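Long-range contacts in aminotransferase class I and II (PDB 3OP7), which probably catalyses pyridoxal-phosphate-dependent transfer of an amino group from an amino acid to a keto acid: residues E10-V15 / L333-N338; Y22-V27 / V346-A351. All coordinates share one frame; numbering follows the deposited sequence.

Overall arrangement
Starting at the N terminus, helix 8-16 comes first and strand 22-23 follows it; their partners follow each other in the same order more than 300 residues later. Interaction 1 (10-15 with 333-338) and interaction 2 (22-27 with 346-351) therefore cross along the chain, each closing a loop that spans most of the protein. Their centres lie about 10 Å apart. Strands 335-336 and 345-348 are antiparallel neighbours in one sheet, with Arg347 N 2.8 Å from Val335 O, and strand 22-23 runs parallel to 332-333, with Leu333 N 3.0 Å from Tyr22 O. Together the contacts tie the N-terminal arm to the C-terminal part of the fold.

Interaction 1: residues E10-V15 / L333-N338; sequences EEWLNV and LLVPGN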
# COMPACT_ATOMS: atom_id res chain seq x y z
N GLU A 10 7.21 5.68 -13.80
CA GLU A 10 7.53 6.37 -12.54
C GLU A 10 8.88 7.12 -12.55
O GLU A 10 8.98 8.30 -12.15
CB GLU A 10 7.51 5.34 -11.36
CG GLU A 10 7.73 5.98 -10.02
CD GLU A 10 7.65 4.95 -8.84
OE1 GLU A 10 7.52 3.76 -9.10
OE2 GLU A 10 7.72 5.41 -7.67
N GLU A 11 9.93 6.46 -13.03
CA GLU A 11 11.24 7.05 -13.06
C GLU A 11 11.20 8.30 -13.98
O GLU A 11 11.74 9.35 -13.65
CB GLU A 11 12.26 6.02 -13.58
CG GLU A 11 13.74 6.45 -13.45
CD GLU A 11 14.25 7.33 -14.61
OE1 GLU A 11 13.66 7.25 -15.73
OE2 GLU A 11 15.22 8.12 -14.41
N TRP A 12 10.55 8.16 -15.13
CA TRP A 12 10.41 9.29 -16.07
C TRP A 12 9.70 10.47 -15.39
O TRP A 12 10.22 11.58 -15.42
CB TRP A 12 9.62 8.86 -17.30
CG TRP A 12 9.25 9.99 -18.19
CD1 TRP A 12 8.03 10.61 -18.26
CD2 TRP A 12 10.07 10.59 -19.18
NE1 TRP A 12 8.07 11.60 -19.23
CE2 TRP A 12 9.31 11.61 -19.80
CE3 TRP A 12 11.40 10.41 -19.57
CZ2 TRP A 12 9.84 12.42 -20.82
CZ3 TRP A 12 11.92 11.20 -20.58
CH2 TRP A 12 11.14 12.21 -21.19
N LEU A 13 8.53 10.20 -14.79
CA LEU A 13 7.78 11.24 -14.08
C LEU A 13 8.55 11.82 -12.89
O LEU A 13 8.57 13.05 -12.71
CB LEU A 13 6.40 10.76 -13.66
CG LEU A 13 5.47 10.36 -14.80
CD1 LEU A 13 4.18 9.73 -14.34
CD2 LEU A 13 5.20 11.58 -15.76
N ASN A 14 9.20 10.96 -12.08
CA ASN A 14 10.02 11.48 -10.98
C ASN A 14 11.00 12.56 -11.45
O ASN A 14 11.16 13.61 -10.81
CB ASN A 14 10.83 10.37 -10.30
CG ASN A 14 10.00 9.48 -9.41
OD1 ASN A 14 8.88 9.81 -9.02
ND2 ASN A 14 10.56 8.32 -9.10
N VAL A 15 11.68 12.29 -12.57
CA VAL A 15 12.71 13.20 -13.07
C VAL A 15 12.11 14.47 -13.71
O VAL A 15 12.65 15.56 -13.51
CB VAL A 15 13.68 12.51 -14.06
CG1 VAL A 15 14.67 13.53 -14.69
CG2 VAL A 15 14.46 11.41 -13.39
N LEU A 333 4.96 17.91 -21.55
CA LEU A 333 5.36 16.60 -21.02
C LEU A 333 4.45 15.51 -21.56
O LEU A 333 3.23 15.60 -21.45
CB LEU A 333 5.36 16.58 -19.50
CG LEU A 333 5.95 15.30 -18.84
CD1 LEU A 333 7.47 15.23 -19.05
CD2 LEU A 333 5.59 15.23 -17.37
N LEU A 334 5.10 14.50 -22.16
CA LEU A 334 4.48 13.27 -22.62
C LEU A 334 5.25 12.15 -21.95
O LEU A 334 6.27 12.42 -21.26
CB LEU A 334 4.65 13.15 -24.16
CG LEU A 334 3.87 14.15 -25.03
CD1 LEU A 334 4.40 14.15 -26.46
CD2 LEU A 334 2.41 13.75 -25.02
N VAL A 335 4.82 10.90 -22.14
CA VAL A 335 5.64 9.74 -21.74
C VAL A 335 6.10 9.03 -23.01
O VAL A 335 5.26 8.62 -23.82
CB VAL A 335 4.93 8.78 -20.81
CG1 VAL A 335 5.92 7.63 -20.37
CG2 VAL A 335 4.39 9.56 -19.58
N PRO A 336 7.42 8.92 -23.22
CA PRO A 336 7.86 8.34 -24.49
C PRO A 336 7.66 6.84 -24.55
O PRO A 336 7.70 6.16 -23.49
CB PRO A 336 9.36 8.66 -24.54
CG PRO A 336 9.77 8.77 -23.12
CD PRO A 336 8.56 9.34 -22.39
N GLY A 337 7.47 6.33 -25.77
CA GLY A 337 7.04 4.96 -26.00
C GLY A 337 8.01 3.88 -25.57
O GLY A 337 7.58 2.78 -25.26
N ASN A 338 9.31 4.18 -25.56
CA ASN A 338 10.32 3.23 -25.09
C ASN A 338 10.11 2.84 -23.63
O ASN A 338 10.58 1.79 -23.21
CB ASN A 338 11.73 3.81 -25.26
CG ASN A 338 11.92 5.08 -24.46
OD1 ASN A 338 11.17 6.02 -24.64
ND2 ASN A 338 12.89 5.09 -23.55
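Leu333 meets both Trp12 and Leu13 where helix 8-16, part of the N-terminal arm of a fold-type I aminotransferase, packs against the edge of the antiparallel sheet near the C terminus. The two branches of Leu333 divide the work: CD1 reaches the indole nitrogen NE1 of Trp12 at 3.7 Å, and CD2 meets CD2 of Leu13 at 4.0 Å. At Leu334 the side chain turns away toward Val346 and Leu348, and the backbone carbonyl takes over. Its O accepts a hydrogen bond from Trp12 NE1 at 2.8 Å. The bond is short but bent, with 130° at the hydrogen; the nitrogen lies in the carbonyl plane, whereas the oxygen sits some way out of the indole plane. Val335 adds CG2, 4.0 Å from Trp12 CD1, so the pyrrole side of the ring is flanked by aliphatic carbon as well. Elsewhere on helix 8-16, Asn14 ND2 donates to Arg245 O of the second subunit. Pro336 then lies over one indole face in a CH-pi contact: CD is 3.6 Å from the centroid of the six-membered ring of Trp12 and 16° off its normal. With chi1 at 171°, Trp12 CG stands opposite the backbone N and carries on the direction in which CB already points, toward the strand. Leu324 of helix 319-330 also touches the indole. The proline's approach is closest at the ring fusion, where CD of Pro336 comes 3.5 Å from Trp12 CE2.

Interaction 2: residues Y22-V27 / V346-A351; sequences YDIAGV and VRLGFA
Arg347 and Val27 cross at about a right angle where the N-terminal arm, just after an Asx turn from Asp23 to Ala25, joins strand 345-348 of the C-terminal sheet in this fold-type I aminotransferase. From CB, the arginine runs extended to CG, which is 4.1 Å from Val27 CG1, and on to CD, which comes to 3.7 Å from that same methyl. A bend at chi3 (73°) then turns the guanidinium so that one face lies against Val27. CG1 of Val27 is 3.3 Å from NE of Arg347, displaced toward the rim of the group, while CG2 of Val27 lies over the outer part of the group, within van der Waals reach of CZ, NH1 and NH2 of Arg347. NE of Arg347 also donates to a water in the guanidinium plane at 2.8 Å, and that water donates in turn to Ala25 O. Ala25 O also accepts from NH2 of Arg347 at 3.1 Å, nearly in line with its C=O, though the N-H...O angle is 146°. NH1 turns to Asn165 OD1 instead, a bond consistent with the arginine-asparagine pair that holds the substrate carboxylate in class I aminotransferases. Beyond the arginine, Gly349 N bonds to Ile24 O at 2.9 Å, straight at the hydrogen (163°) but from above the carbonyl plane. Ile24 CD1 also packs on Leu348 CG. A second water joins Gly26 O to Gly349 O. With no side chain on Gly349, Gly26 O approaches its CA to 3.1 Å in a nearly linear CA-H...O contact.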
# COMPACT_ATOMS: atom_id res chain seq x y z
N TYR A 22 3.20 22.34 -19.64
CA TYR A 22 1.94 21.77 -20.14
C TYR A 22 1.99 20.26 -19.94
O TYR A 22 2.56 19.56 -20.74
CB TYR A 22 1.74 22.14 -21.63
CG TYR A 22 1.86 23.63 -21.82
CD1 TYR A 22 0.96 24.48 -21.20
CD2 TYR A 22 2.92 24.19 -22.55
CE1 TYR A 22 1.07 25.89 -21.34
CE2 TYR A 22 3.05 25.58 -22.68
CZ TYR A 22 2.11 26.43 -22.06
OH TYR A 22 2.23 27.80 -22.19
N ASP A 23 1.38 19.77 -18.87
CA ASP A 23 1.48 18.35 -18.50
C ASP A 23 0.35 17.54 -19.16
O ASP A 23 -0.77 17.57 -18.70
CB ASP A 23 1.44 18.19 -16.99
CG ASP A 23 1.70 16.74 -16.55
OD1 ASP A 23 1.54 15.80 -17.36
OD2 ASP A 23 2.07 16.55 -15.38
N ILE A 24 0.65 16.86 -20.27
CA ILE A 24 -0.31 15.97 -20.92
C ILE A 24 0.21 14.52 -20.83
O ILE A 24 0.04 13.72 -21.76
CB ILE A 24 -0.65 16.38 -22.39
CG1 ILE A 24 0.60 16.56 -23.24
CG2 ILE A 24 -1.35 17.73 -22.38
CD1 ILE A 24 0.34 16.91 -24.75
N ALA A 25 0.85 14.21 -19.70
CA ALA A 25 1.40 12.88 -19.45
C ALA A 25 0.51 12.07 -18.53
O ALA A 25 0.54 10.85 -18.59
CB ALA A 25 2.80 12.99 -18.84
N GLY A 26 -0.19 12.71 -17.59
CA GLY A 26 -1.11 11.97 -16.69
C GLY A 26 -2.24 11.37 -17.51
O GLY A 26 -2.75 12.01 -18.43
N VAL A 27 -2.68 10.18 -17.13
CA VAL A 27 -3.73 9.44 -17.84
C VAL A 27 -4.99 9.24 -16.97
O VAL A 27 -5.75 8.28 -17.14
CB VAL A 27 -3.21 8.09 -18.37
CG1 VAL A 27 -2.31 8.31 -19.60
CG2 VAL A 27 -2.48 7.31 -17.25
N VAL A 346 4.24 7.88 -28.35
CA VAL A 346 4.21 8.57 -27.06
C VAL A 346 2.86 8.30 -26.38
O VAL A 346 1.87 8.17 -27.09
CB VAL A 346 4.42 10.09 -27.27
CG1 VAL A 346 5.80 10.38 -27.85
CG2 VAL A 346 3.33 10.69 -28.19
N ARG A 347 2.83 8.15 -25.05
CA ARG A 347 1.57 8.10 -24.31
C ARG A 347 1.12 9.55 -24.02
O ARG A 347 1.89 10.35 -23.47
CB ARG A 347 1.67 7.32 -23.03
CG ARG A 347 0.28 7.00 -22.50
CD ARG A 347 0.37 6.32 -21.22
NE ARG A 347 0.78 7.26 -20.18
CZ ARG A 347 0.94 6.93 -18.90
NH1 ARG A 347 0.79 5.65 -18.49
NH2 ARG A 347 1.29 7.88 -18.04
N LEU A 348 -0.10 9.88 -24.46
CA LEU A 348 -0.71 11.20 -24.33
C LEU A 348 -2.01 11.10 -23.49
O LEU A 348 -2.95 10.40 -23.89
CB LEU A 348 -1.01 11.72 -25.72
CG LEU A 348 -1.33 13.22 -25.80
CD1 LEU A 348 -0.99 13.70 -27.20
CD2 LEU A 348 -2.78 13.56 -25.41
N GLY A 349 -2.07 11.76 -22.34
CA GLY A 349 -3.25 11.74 -21.50
C GLY A 349 -4.06 13.00 -21.79
O GLY A 349 -3.62 14.11 -21.48
N PHE A 350 -5.25 12.84 -22.36
CA PHE A 350 -5.98 13.98 -22.89
C PHE A 350 -7.16 14.48 -22.04
O PHE A 350 -7.80 15.47 -22.44
CB PHE A 350 -6.49 13.67 -24.30
CG PHE A 350 -7.47 12.53 -24.35
CD1 PHE A 350 -7.04 11.22 -24.50
CD2 PHE A 350 -8.83 12.77 -24.20
CE1 PHE A 350 -7.97 10.14 -24.50
CE2 PHE A 350 -9.74 11.71 -24.21
CZ PHE A 350 -9.31 10.40 -24.39
N ALA A 351 -7.47 13.81 -20.92
CA ALA A 351 -8.63 14.16 -20.11
C ALA A 351 -8.24 15.09 -18.96
O ALA A 351 -8.81 15.06 -17.84
CB ALA A 351 -9.32 12.89 -19.60
O HOH W 1 0.98 9.92 -20.93
O HOH W 2 -2.97 14.59 -18.86